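Local coordinates for protein aminoglycoside N(3)-acetyltransferase (Enterobacter cloacae, PDB 6NP2) that probably confers resistance to 2-deoxystreptamine antibiotics such as gentamicin and kanamycin by transferring an acetyl group from acetyl-CoA to their 3-amino group, at residues A115-S120 with Y187-L192; Y141-P146 with L170-A175. All coordinates share one frame; numbering follows the deposited sequence. Where two conformers were deposited one is given.

Overall arrangement
Both contacts lie beside the bound aminoglycoside SIS, and they meet where Ala119 CB packs 3.7 Å from Tyr141 OH. Interaction 1 is the more buried: a loop joining two strands of the large mixed sheet rests on strand 184-193, part of a separate two-stranded sheet. Interaction 2 sets the 141-146 turn against helix 170-176 and reaches the surface at Pro143. Neither has a direct hydrogen bond between its segments. In interaction 1 apolar side chains and one water make the join, whereas in interaction 2 the Tyr172 ring lies along the turn's backbone and the Ala175 methyl meets Gly142. A carboxylate holds the methylamino sugar in the first; a phenol and an imidazole hold the central ring in the second.

Interaction 1: A115-S120 with Y187-L192; sequences AHPDAS and YSMPLL. With SIS ((1S,2S,3R,4S,6R)-4,6-diamino-3-{[(2S,3R)-3-amino-6-(aminomethyl)-3,4-dihydro-2H-pyran-2-yl]oxy}-2-hydroxycyclohexyl 3-deoxy-4-C-methyl-3-(methylamino)-beta-L-arabinopyranoside), chain B.
Bends at chi2 (-75°) and chi3 (134°) curl the end of Met189 round so that its SD and CE each lie 4.0 Å from CB of Asp118, while Asp118, its CG anti to the backbone N, carries its carboxylate on to the aminoglycoside. The contact seats the loop between strands 112-113 and 121-124 on strand 184-193, one arm of a beta hairpin. Pro117 fills the middle: its ring slides past Met189 in the opposite sense, with CG 3.8 Å from Met189 CB, and the Leu191 side chain crosses it at about a right angle, putting CD2 3.2 Å from the same CG, tighter than usual van der Waals contact. A compact proline ring suits a place against both side chains, and a flexible methionine can follow its outline. Asp118 is the residue of this contact that grips the antibiotic, since a carboxylate can accept from two donors at once; Ser65 also bonds to OD1. The methylamino nitrogen N33 of SIS donates to OD1 at 2.8 Å, and hydroxyl O23 donates to OD2 at 2.6 Å. Tyr187 brings its hydroxyl to the edge of the His116 ring, and one water joins this polar pair, 2.8 Å from His116 NE2 and 2.7 Å from Tyr187 OH.

Interaction 2: Y141-P146 with L170-A175; sequences YGPRSP and LHYAEA. With SIS ((1S,2S,3R,4S,6R)-4,6-diamino-3-{[(2S,3R)-3-amino-6-(aminomethyl)-3,4-dihydro-2H-pyran-2-yl]oxy}-2-hydroxycyclohexyl 3-deoxy-4-C-methyl-3-(methylamino)-beta-L-arabinopyranoside), chain B.
The ring of Tyr172 turns an edge to the backbone O of Tyr141, while the Tyr141 and His171 side chains lie side by side, their ring planes 40° apart. Here a type II beta turn, Gly142 to Ser145, packs on helix 170-176 and forms one wall of the aminoglycoside site. CB of His171 rests 3.6 Å from CB of Tyr141. Having no side chain, Gly142 lets CB of Ala175 approach to 3.8 Å from its CA; Pro143 lies obliquely across Tyr172, CD 3.9 Å from CE2. Ser145 closes the turn twice, through its N and through OG, which bonds to Gly142 O at 2.7 Å, and it is also the N-cap of helix 146-152. N12 on the central ring of SIS donates to Tyr141 OH at 3.0 Å. Imidazole suits His171 because its two nitrogens, with CE1 between them, can serve two partners. ND1 donates to Glu174 OE2 (2.8 Å, 161°) from above the carboxylate plane, which fixes the ring's rotation. His171 also binds CoA and acetyl-CoA, so the antibiotic's amine probably sits beside the acetyl donor's site. Near the ring plane, NE2 accepts from N32, the 3-amino group of the deoxystreptamine, at 2.9 Å.

Interaction 1: A115-S120 with Y187-L192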
ATOM      1  N   ALA A 115       2.174 -10.971   6.683  1.00 13.36           N
ATOM      2  CA  ALA A 115       2.235 -11.220   8.112  1.00 13.90           C
ATOM      3  C   ALA A 115       2.491  -9.977   8.951  1.00 13.93           C
ATOM      4  O   ALA A 115       2.403 -10.060  10.178  1.00 15.53           O
ATOM      5  CB  ALA A 115       3.354 -12.227   8.371  1.00 15.38           C
ATOM      6  N   HIS A 116       2.836  -8.862   8.350  1.00 13.23           N
ATOM      7  CA  HIS A 116       3.138  -7.661   9.117  1.00 12.93           C
ATOM      8  C   HIS A 116       1.823  -7.000   9.505  1.00 12.98           C
ATOM      9  O   HIS A 116       1.087  -6.558   8.626  1.00 13.61           O
ATOM     10  CB  HIS A 116       3.957  -6.722   8.251  1.00 12.67           C
ATOM     11  CG  HIS A 116       4.592  -5.602   9.003  1.00 12.43           C
ATOM     12  ND1 HIS A 116       3.871  -4.683   9.733  1.00 13.02           N
ATOM     13  CD2 HIS A 116       5.890  -5.240   9.099  1.00 12.88           C
ATOM     14  CE1 HIS A 116       4.707  -3.802  10.252  1.00 12.17           C
ATOM     15  NE2 HIS A 116       5.934  -4.116   9.875  1.00 12.78           N
ATOM     16  N   PRO A 117       1.474  -6.918  10.790  1.00 12.97           N
ATOM     17  CA  PRO A 117       0.105  -6.492  11.105  1.00 14.19           C
ATOM     18  C   PRO A 117      -0.202  -5.064  10.717  1.00 15.37           C
ATOM     19  O   PRO A 117      -1.328  -4.767  10.313  1.00 20.12           O
ATOM     20  CB  PRO A 117       0.001  -6.741  12.615  1.00 15.47           C
ATOM     21  CG  PRO A 117       0.992  -7.817  12.862  1.00 15.10           C
ATOM     22  CD  PRO A 117       2.147  -7.466  11.978  1.00 14.27           C
ATOM     23  N   ASP A 118       0.754  -4.152  10.842  1.00 12.96           N
ATOM     24  CA  ASP A 118       0.492  -2.755  10.527  1.00 13.04           C
ATOM     25  C   ASP A 118       0.680  -2.455   9.049  1.00 12.43           C
ATOM     26  O   ASP A 118      -0.045  -1.630   8.486  1.00 12.92           O
ATOM     27  CB  ASP A 118       1.365  -1.827  11.373  1.00 13.09           C
ATOM     28  CG  ASP A 118       0.927  -0.381  11.256  1.00 13.56           C
ATOM     29  OD1 ASP A 118      -0.183  -0.044  11.737  1.00 14.42           O
ATOM     30  OD2 ASP A 118       1.686   0.409  10.662  1.00 14.80           O
ATOM     31  N   ALA A 119       1.647  -3.106   8.416  1.00 12.00           N
ATOM     32  CA  ALA A 119       1.956  -2.874   7.006  1.00 11.65           C
ATOM     33  C   ALA A 119       1.316  -3.922   6.092  1.00 11.71           C
ATOM     34  O   ALA A 119       1.705  -4.043   4.928  1.00 11.79           O
ATOM     35  CB  ALA A 119       3.470  -2.838   6.818  1.00 12.14           C
ATOM     36  N   SER A 120       0.297  -4.630   6.574  0.64 10.68           N
ATOM     37  CA  SER A 120      -0.171  -5.831   5.889  0.64  9.46           C
ATOM     38  C   SER A 120      -0.570  -5.555   4.441  0.64  9.85           C
ATOM     39  O   SER A 120      -1.288  -4.595   4.138  0.64 10.20           O
ATOM     40  CB  SER A 120      -1.352  -6.426   6.651  0.64  9.47           C
ATOM     41  OG  SER A 120      -1.734  -7.681   6.120  0.64  9.04           O
ATOM     42  N   TYR A 187       7.422   0.483  17.752  1.00 14.18           N
ATOM     43  CA  TYR A 187       6.052   0.099  18.050  1.00 13.90           C
ATOM     44  C   TYR A 187       6.019  -1.408  18.250  1.00 14.64           C
ATOM     45  O   TYR A 187       7.004  -2.114  18.000  1.00 14.60           O
ATOM     46  CB  TYR A 187       5.070   0.582  16.971  1.00 14.78           C
ATOM     47  CG  TYR A 187       5.386   0.153  15.560  1.00 13.95           C
ATOM     48  CD1 TYR A 187       5.031  -1.102  15.091  1.00 14.73           C
ATOM     49  CD2 TYR A 187       6.020   1.006  14.689  1.00 14.85           C
ATOM     50  CE1 TYR A 187       5.303  -1.484  13.777  1.00 15.28           C
ATOM     51  CE2 TYR A 187       6.286   0.636  13.379  1.00 14.23           C
ATOM     52  CZ  TYR A 187       5.933  -0.610  12.933  1.00 14.19           C
ATOM     53  OH  TYR A 187       6.184  -0.996  11.631  1.00 14.59           O
ATOM     54  N   SER A 188       4.879  -1.898  18.728  1.00 14.36           N
ATOM     55  CA  SER A 188       4.734  -3.307  19.054  1.00 14.62           C
ATOM     56  C   SER A 188       3.479  -3.860  18.404  1.00 14.10           C
ATOM     57  O   SER A 188       2.433  -3.201  18.393  1.00 15.36           O
ATOM     58  CB  SER A 188       4.627  -3.518  20.579  1.00 16.58           C
ATOM     59  OG  SER A 188       5.788  -3.075  21.262  1.00 17.69           O
ATOM     60  N   MET A 189       3.588  -5.076  17.876  1.00 14.99           N
ATOM     61  CA  MET A 189       2.457  -5.743  17.244  1.00 14.81           C
ATOM     62  C   MET A 189       2.272  -7.130  17.834  1.00 15.43           C
ATOM     63  O   MET A 189       3.252  -7.817  18.138  1.00 16.40           O
ATOM     64  CB  MET A 189       2.660  -5.877  15.730  1.00 15.43           C
ATOM     65  CG  MET A 189       2.687  -4.535  15.024  1.00 15.00           C
ATOM     66  SD  MET A 189       1.073  -3.762  14.863  1.00 15.26           S
ATOM     67  CE  MET A 189       1.403  -2.077  15.368  1.00 15.81           C
ATOM     68  N   PRO A 190       1.024  -7.574  17.972  1.00 15.67           N
ATOM     69  CA  PRO A 190       0.765  -8.914  18.504  1.00 16.39           C
ATOM     70  C   PRO A 190       0.594  -9.893  17.363  1.00 18.72           C
ATOM     71  O   PRO A 190      -0.335  -9.742  16.562  1.00 19.37           O
ATOM     72  CB  PRO A 190      -0.527  -8.708  19.294  1.00 17.33           C
ATOM     73  CG  PRO A 190      -1.255  -7.633  18.552  1.00 18.45           C
ATOM     74  CD  PRO A 190      -0.215  -6.786  17.854  1.00 18.24           C
ATOM     75  N   LEU A 191       1.520 -10.843  17.233  1.00 21.20           N
ATOM     76  CA  LEU A 191       1.531 -11.810  16.142  1.00 23.27           C
ATOM     77  C   LEU A 191       1.038 -13.155  16.652  1.00 22.43           C
ATOM     78  O   LEU A 191       1.067 -13.431  17.850  1.00 23.87           O
ATOM     79  CB  LEU A 191       2.954 -11.995  15.586  1.00 26.60           C
ATOM     80  CG  LEU A 191       3.800 -10.795  15.189  1.00 31.27           C
ATOM     81  CD1 LEU A 191       5.101 -11.266  14.548  1.00 33.10           C
ATOM     82  CD2 LEU A 191       3.038  -9.915  14.245  1.00 32.96           C
ATOM     83  N   LEU A 192       0.602 -13.999  15.725  1.00 22.84           N
ATOM     84  CA  LEU A 192       0.351 -15.400  16.020  1.00 25.48           C
ATOM     85  C   LEU A 192       1.567 -16.202  15.596  1.00 29.08           C
ATOM     86  O   LEU A 192       2.011 -16.106  14.446  1.00 30.01           O
ATOM     87  CB  LEU A 192      -0.870 -15.920  15.266  1.00 26.94           C
ATOM     88  CG  LEU A 192      -2.239 -15.475  15.755  1.00 28.42           C
ATOM     89  CD1 LEU A 192      -3.305 -16.009  14.810  1.00 29.45           C
ATOM     90  CD2 LEU A 192      -2.490 -15.962  17.172  1.00 28.58           C
TER
HETATM   91  C11 SIS B 301      -0.923   9.383   5.970  1.00 32.78           C
HETATM   92  C12 SIS B 301       1.138   4.599   6.672  1.00 16.57           C
HETATM   93  C13 SIS B 301       0.521   4.692  10.019  1.00 14.61           C
HETATM   94  C21 SIS B 301      -2.149   9.933   5.240  1.00 37.23           C
HETATM   95  C22 SIS B 301       1.905   5.356   5.596  1.00 18.92           C
HETATM   96  C23 SIS B 301       0.024   3.360  10.556  1.00 14.08           C
HETATM   97  C31 SIS B 301      -2.561  11.242   5.931  1.00 37.33           C
HETATM   98  C32 SIS B 301       0.960   6.376   4.971  1.00 20.87           C
HETATM   99  C33 SIS B 301      -1.500   3.390  10.709  1.00 14.45           C
HETATM  100  C41 SIS B 301      -1.347  12.088   6.226  1.00 36.78           C
HETATM  101  C42 SIS B 301       0.412   7.340   6.019  1.00 21.83           C
HETATM  102  C43 SIS B 301      -1.911   4.581  11.574  1.00 15.52           C
HETATM  103  C51 SIS B 301      -0.126  11.619   6.158  1.00 34.24           C
HETATM  104  C52 SIS B 301      -0.266   6.603   7.164  1.00 19.48           C
HETATM  105  C53 SIS B 301      -1.289   5.878  11.056  1.00 15.98           C
HETATM  106  C61 SIS B 301       1.030  12.532   6.495  1.00 33.08           C
HETATM  107  C62 SIS B 301       0.674   5.569   7.751  1.00 16.43           C
HETATM  108  C83 SIS B 301      -3.432   4.765  11.545  1.00 16.77           C
HETATM  109  C93 SIS B 301      -3.012   1.449  10.519  1.00 15.29           C
HETATM  110  N12 SIS B 301       1.987   3.559   7.253  1.00 16.27           N
HETATM  111  N21 SIS B 301      -1.815  10.146   3.827  1.00 38.36           N
HETATM  112  N32 SIS B 301       1.645   7.178   3.943  1.00 24.72           N
HETATM  113  N33 SIS B 301      -1.954   2.114  11.316  1.00 14.50           N
HETATM  114  N61 SIS B 301       2.061  11.772   7.217  1.00 31.62           N
HETATM  115  O11 SIS B 301      -0.538   8.160   5.338  1.00 26.52           O
HETATM  116  O23 SIS B 301       0.334   2.350   9.609  1.00 14.79           O
HETATM  117  O43 SIS B 301      -1.458   4.307  12.896  1.00 16.76           O
HETATM  118  O51 SIS B 301       0.139  10.333   5.849  1.00 33.13           O
HETATM  119  O52 SIS B 301      -0.601   7.531   8.189  1.00 19.70           O
HETATM  120  O53 SIS B 301       0.121   5.750  10.869  1.00 15.54           O
HETATM  121  O62 SIS B 301      -0.071   4.862   8.742  1.00 14.42           O
HETATM  122  O   HOH W   1       8.183  -2.688  10.801  1.00 13.40           O

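Interaction 2: Y141-P146 with L170-A175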
ATOM      1  N   TYR A 141       8.097  -1.387   4.511  1.00 12.53           N
ATOM      2  CA  TYR A 141       7.963  -0.956   3.122  1.00 12.15           C
ATOM      3  C   TYR A 141       9.267  -0.976   2.346  1.00 12.26           C
ATOM      4  O   TYR A 141       9.279  -0.592   1.173  1.00 13.43           O
ATOM      5  CB  TYR A 141       7.350   0.455   3.025  1.00 12.58           C
ATOM      6  CG  TYR A 141       6.123   0.593   3.874  1.00 12.48           C
ATOM      7  CD1 TYR A 141       4.928  -0.027   3.543  1.00 13.11           C
ATOM      8  CD2 TYR A 141       6.171   1.285   5.062  1.00 13.61           C
ATOM      9  CE1 TYR A 141       3.827   0.051   4.362  1.00 13.63           C
ATOM     10  CE2 TYR A 141       5.066   1.372   5.889  1.00 14.37           C
ATOM     11  CZ  TYR A 141       3.891   0.747   5.536  1.00 14.13           C
ATOM     12  OH  TYR A 141       2.785   0.790   6.360  1.00 15.19           O
ATOM     13  N   GLY A 142      10.367  -1.367   2.969  1.00 12.82           N
ATOM     14  CA  GLY A 142      11.660  -1.271   2.353  1.00 14.21           C
ATOM     15  C   GLY A 142      12.138  -2.595   1.813  1.00 13.17           C
ATOM     16  O   GLY A 142      11.347  -3.483   1.466  1.00 13.22           O
ATOM     17  N   PRO A 143      13.456  -2.754   1.740  1.00 13.83           N
ATOM     18  CA  PRO A 143      14.034  -4.028   1.317  1.00 13.78           C
ATOM     19  C   PRO A 143      13.410  -5.205   2.058  1.00 13.12           C
ATOM     20  O   PRO A 143      13.114  -5.137   3.255  1.00 13.80           O
ATOM     21  CB  PRO A 143      15.518  -3.858   1.643  1.00 15.53           C
ATOM     22  CG  PRO A 143      15.734  -2.383   1.457  1.00 17.14           C
ATOM     23  CD  PRO A 143      14.493  -1.732   1.973  1.00 15.86           C
ATOM     24  N   ARG A 144      13.172  -6.278   1.312  1.00 13.63           N
ATOM     25  CA  ARG A 144      12.666  -7.559   1.786  1.00 13.77           C
ATOM     26  C   ARG A 144      11.158  -7.554   2.009  1.00 13.58           C
ATOM     27  O   ARG A 144      10.607  -8.594   2.391  1.00 14.58           O
ATOM     28  CB  ARG A 144      13.405  -8.090   3.025  1.00 16.15           C
ATOM     29  CG  ARG A 144      14.933  -8.197   2.812  1.00 20.66           C
ATOM     30  CD  ARG A 144      15.678  -8.857   3.993  1.00 27.88           C
ATOM     31  NE  ARG A 144      15.259 -10.238   4.237  1.00 35.04           N
ATOM     32  CZ  ARG A 144      15.797 -11.321   3.671  1.00 38.08           C
ATOM     33  NH1 ARG A 144      16.796 -11.213   2.800  1.00 39.70           N
ATOM     34  NH2 ARG A 144      15.334 -12.525   3.988  1.00 39.21           N
ATOM     35  N   SER A 145      10.484  -6.441   1.802  1.00 13.24           N
ATOM     36  CA  SER A 145       9.045  -6.364   1.970  1.00 12.53           C
ATOM     37  C   SER A 145       8.345  -6.718   0.666  1.00 11.86           C
ATOM     38  O   SER A 145       8.955  -6.765  -0.418  1.00 11.77           O
ATOM     39  CB  SER A 145       8.643  -4.951   2.373  1.00 12.90           C
ATOM     40  OG  SER A 145       8.736  -4.061   1.278  1.00 12.62           O
ATOM     41  N   PRO A 146       7.020  -6.886   0.714  1.00 11.28           N
ATOM     42  CA  PRO A 146       6.261  -7.074  -0.535  1.00 10.87           C
ATOM     43  C   PRO A 146       6.428  -5.929  -1.507  1.00 11.34           C
ATOM     44  O   PRO A 146       6.390  -6.150  -2.724  1.00 11.50           O
ATOM     45  CB  PRO A 146       4.818  -7.207  -0.044  1.00 11.78           C
ATOM     46  CG  PRO A 146       4.963  -7.852   1.324  1.00 11.84           C
ATOM     47  CD  PRO A 146       6.208  -7.190   1.906  1.00 11.76           C
ATOM     48  N   LEU A 170       6.402   4.583  -2.507  1.00 11.15           N
ATOM     49  CA  LEU A 170       7.460   5.571  -2.278  1.00 11.50           C
ATOM     50  C   LEU A 170       8.062   5.478  -0.881  1.00 11.42           C
ATOM     51  O   LEU A 170       9.158   6.010  -0.665  1.00 11.86           O
ATOM     52  CB  LEU A 170       6.981   6.988  -2.598  1.00 12.52           C
ATOM     53  CG  LEU A 170       7.106   7.350  -4.075  1.00 12.54           C
ATOM     54  CD1 LEU A 170       6.297   8.612  -4.378  1.00 13.31           C
ATOM     55  CD2 LEU A 170       8.570   7.504  -4.470  1.00 13.55           C
ATOM     56  N   HIS A 171       7.418   4.794   0.058  1.00 11.01           N
ATOM     57  CA  HIS A 171       8.088   4.539   1.325  1.00 11.44           C
ATOM     58  C   HIS A 171       9.309   3.647   1.156  1.00 10.92           C
ATOM     59  O   HIS A 171      10.208   3.688   2.004  1.00 11.73           O
ATOM     60  CB  HIS A 171       7.121   3.964   2.353  1.00 12.18           C
ATOM     61  CG  HIS A 171       6.031   4.912   2.736  1.00 13.12           C
ATOM     62  ND1 HIS A 171       6.282   6.137   3.318  1.00 14.41           N
ATOM     63  CD2 HIS A 171       4.685   4.808   2.654  1.00 14.58           C
ATOM     64  CE1 HIS A 171       5.134   6.757   3.539  1.00 15.26           C
ATOM     65  NE2 HIS A 171       4.149   5.970   3.146  1.00 16.05           N
ATOM     66  N   TYR A 172       9.416   2.895   0.056  1.00 10.90           N
ATOM     67  CA  TYR A 172      10.653   2.181  -0.221  1.00 11.26           C
ATOM     68  C   TYR A 172      11.790   3.161  -0.494  1.00 10.71           C
ATOM     69  O   TYR A 172      12.923   2.961  -0.031  1.00 11.41           O
ATOM     70  CB  TYR A 172      10.458   1.239  -1.421  1.00 11.12           C
ATOM     71  CG  TYR A 172      11.701   0.435  -1.764  1.00 11.02           C
ATOM     72  CD1 TYR A 172      12.721   1.000  -2.501  1.00 11.94           C
ATOM     73  CD2 TYR A 172      11.859  -0.881  -1.335  1.00 12.49           C
ATOM     74  CE1 TYR A 172      13.862   0.306  -2.786  1.00 13.03           C
ATOM     75  CE2 TYR A 172      13.004  -1.587  -1.622  1.00 13.31           C
ATOM     76  CZ  TYR A 172      13.997  -0.992  -2.354  1.00 13.79           C
ATOM     77  OH  TYR A 172      15.148  -1.687  -2.628  1.00 17.05           O
ATOM     78  N   ALA A 173      11.518   4.222  -1.259  1.00 11.83           N
ATOM     79  CA  ALA A 173      12.544   5.227  -1.519  1.00 12.19           C
ATOM     80  C   ALA A 173      13.027   5.862  -0.229  1.00 12.35           C
ATOM     81  O   ALA A 173      14.229   6.092  -0.053  1.00 13.12           O
ATOM     82  CB  ALA A 173      12.003   6.295  -2.469  1.00 12.67           C
ATOM     83  N   GLU A 174      12.104   6.136   0.688  1.00 12.22           N
ATOM     84  CA  GLU A 174      12.480   6.691   1.979  1.00 12.45           C
ATOM     85  C   GLU A 174      13.366   5.726   2.741  1.00 11.99           C
ATOM     86  O   GLU A 174      14.347   6.133   3.367  1.00 13.31           O
ATOM     87  CB  GLU A 174      11.218   7.019   2.781  1.00 12.91           C
ATOM     88  CG  GLU A 174      10.392   8.111   2.149  1.00 13.98           C
ATOM     89  CD  GLU A 174       9.180   8.515   2.923  1.00 14.93           C
ATOM     90  OE1 GLU A 174       8.750   9.679   2.765  1.00 18.27           O
ATOM     91  OE2 GLU A 174       8.642   7.681   3.673  1.00 15.69           O
ATOM     92  N   ALA A 175      13.035   4.439   2.710  1.00 12.28           N
ATOM     93  CA  ALA A 175      13.803   3.449   3.450  1.00 12.50           C
ATOM     94  C   ALA A 175      15.244   3.376   2.971  1.00 11.83           C
ATOM     95  O   ALA A 175      16.162   3.256   3.787  1.00 12.76           O
ATOM     96  CB  ALA A 175      13.130   2.083   3.310  1.00 12.54           C
TER
HETATM   97  C11 SIS B 301      -0.923   9.383   5.970  1.00 32.78           C
HETATM   98  C12 SIS B 301       1.138   4.599   6.672  1.00 16.57           C
HETATM   99  C13 SIS B 301       0.521   4.692  10.019  1.00 14.61           C
HETATM  100  C21 SIS B 301      -2.149   9.933   5.240  1.00 37.23           C
HETATM  101  C22 SIS B 301       1.905   5.356   5.596  1.00 18.92           C
HETATM  102  C23 SIS B 301       0.024   3.360  10.556  1.00 14.08           C
HETATM  103  C31 SIS B 301      -2.561  11.242   5.931  1.00 37.33           C
HETATM  104  C32 SIS B 301       0.960   6.376   4.971  1.00 20.87           C
HETATM  105  C33 SIS B 301      -1.500   3.390  10.709  1.00 14.45           C
HETATM  106  C41 SIS B 301      -1.347  12.088   6.226  1.00 36.78           C
HETATM  107  C42 SIS B 301       0.412   7.340   6.019  1.00 21.83           C
HETATM  108  C43 SIS B 301      -1.911   4.581  11.574  1.00 15.52           C
HETATM  109  C51 SIS B 301      -0.126  11.619   6.158  1.00 34.24           C
HETATM  110  C52 SIS B 301      -0.266   6.603   7.164  1.00 19.48           C
HETATM  111  C53 SIS B 301      -1.289   5.878  11.056  1.00 15.98           C
HETATM  112  C61 SIS B 301       1.030  12.532   6.495  1.00 33.08           C
HETATM  113  C62 SIS B 301       0.674   5.569   7.751  1.00 16.43           C
HETATM  114  C83 SIS B 301      -3.432   4.765  11.545  1.00 16.77           C
HETATM  115  C93 SIS B 301      -3.012   1.449  10.519  1.00 15.29           C
HETATM  116  N12 SIS B 301       1.987   3.559   7.253  1.00 16.27           N
HETATM  117  N21 SIS B 301      -1.815  10.146   3.827  1.00 38.36           N
HETATM  118  N32 SIS B 301       1.645   7.178   3.943  1.00 24.72           N
HETATM  119  N33 SIS B 301      -1.954   2.114  11.316  1.00 14.50           N
HETATM  120  N61 SIS B 301       2.061  11.772   7.217  1.00 31.62           N
HETATM  121  O11 SIS B 301      -0.538   8.160   5.338  1.00 26.52           O
HETATM  122  O23 SIS B 301       0.334   2.350   9.609  1.00 14.79           O
HETATM  123  O43 SIS B 301      -1.458   4.307  12.896  1.00 16.76           O
HETATM  124  O51 SIS B 301       0.139  10.333   5.849  1.00 33.13           O
HETATM  125  O52 SIS B 301      -0.601   7.531   8.189  1.00 19.70           O
HETATM  126  O53 SIS B 301       0.121   5.750  10.869  1.00 15.54           O
HETATM  127  O62 SIS B 301      -0.071   4.862   8.742  1.00 14.42           O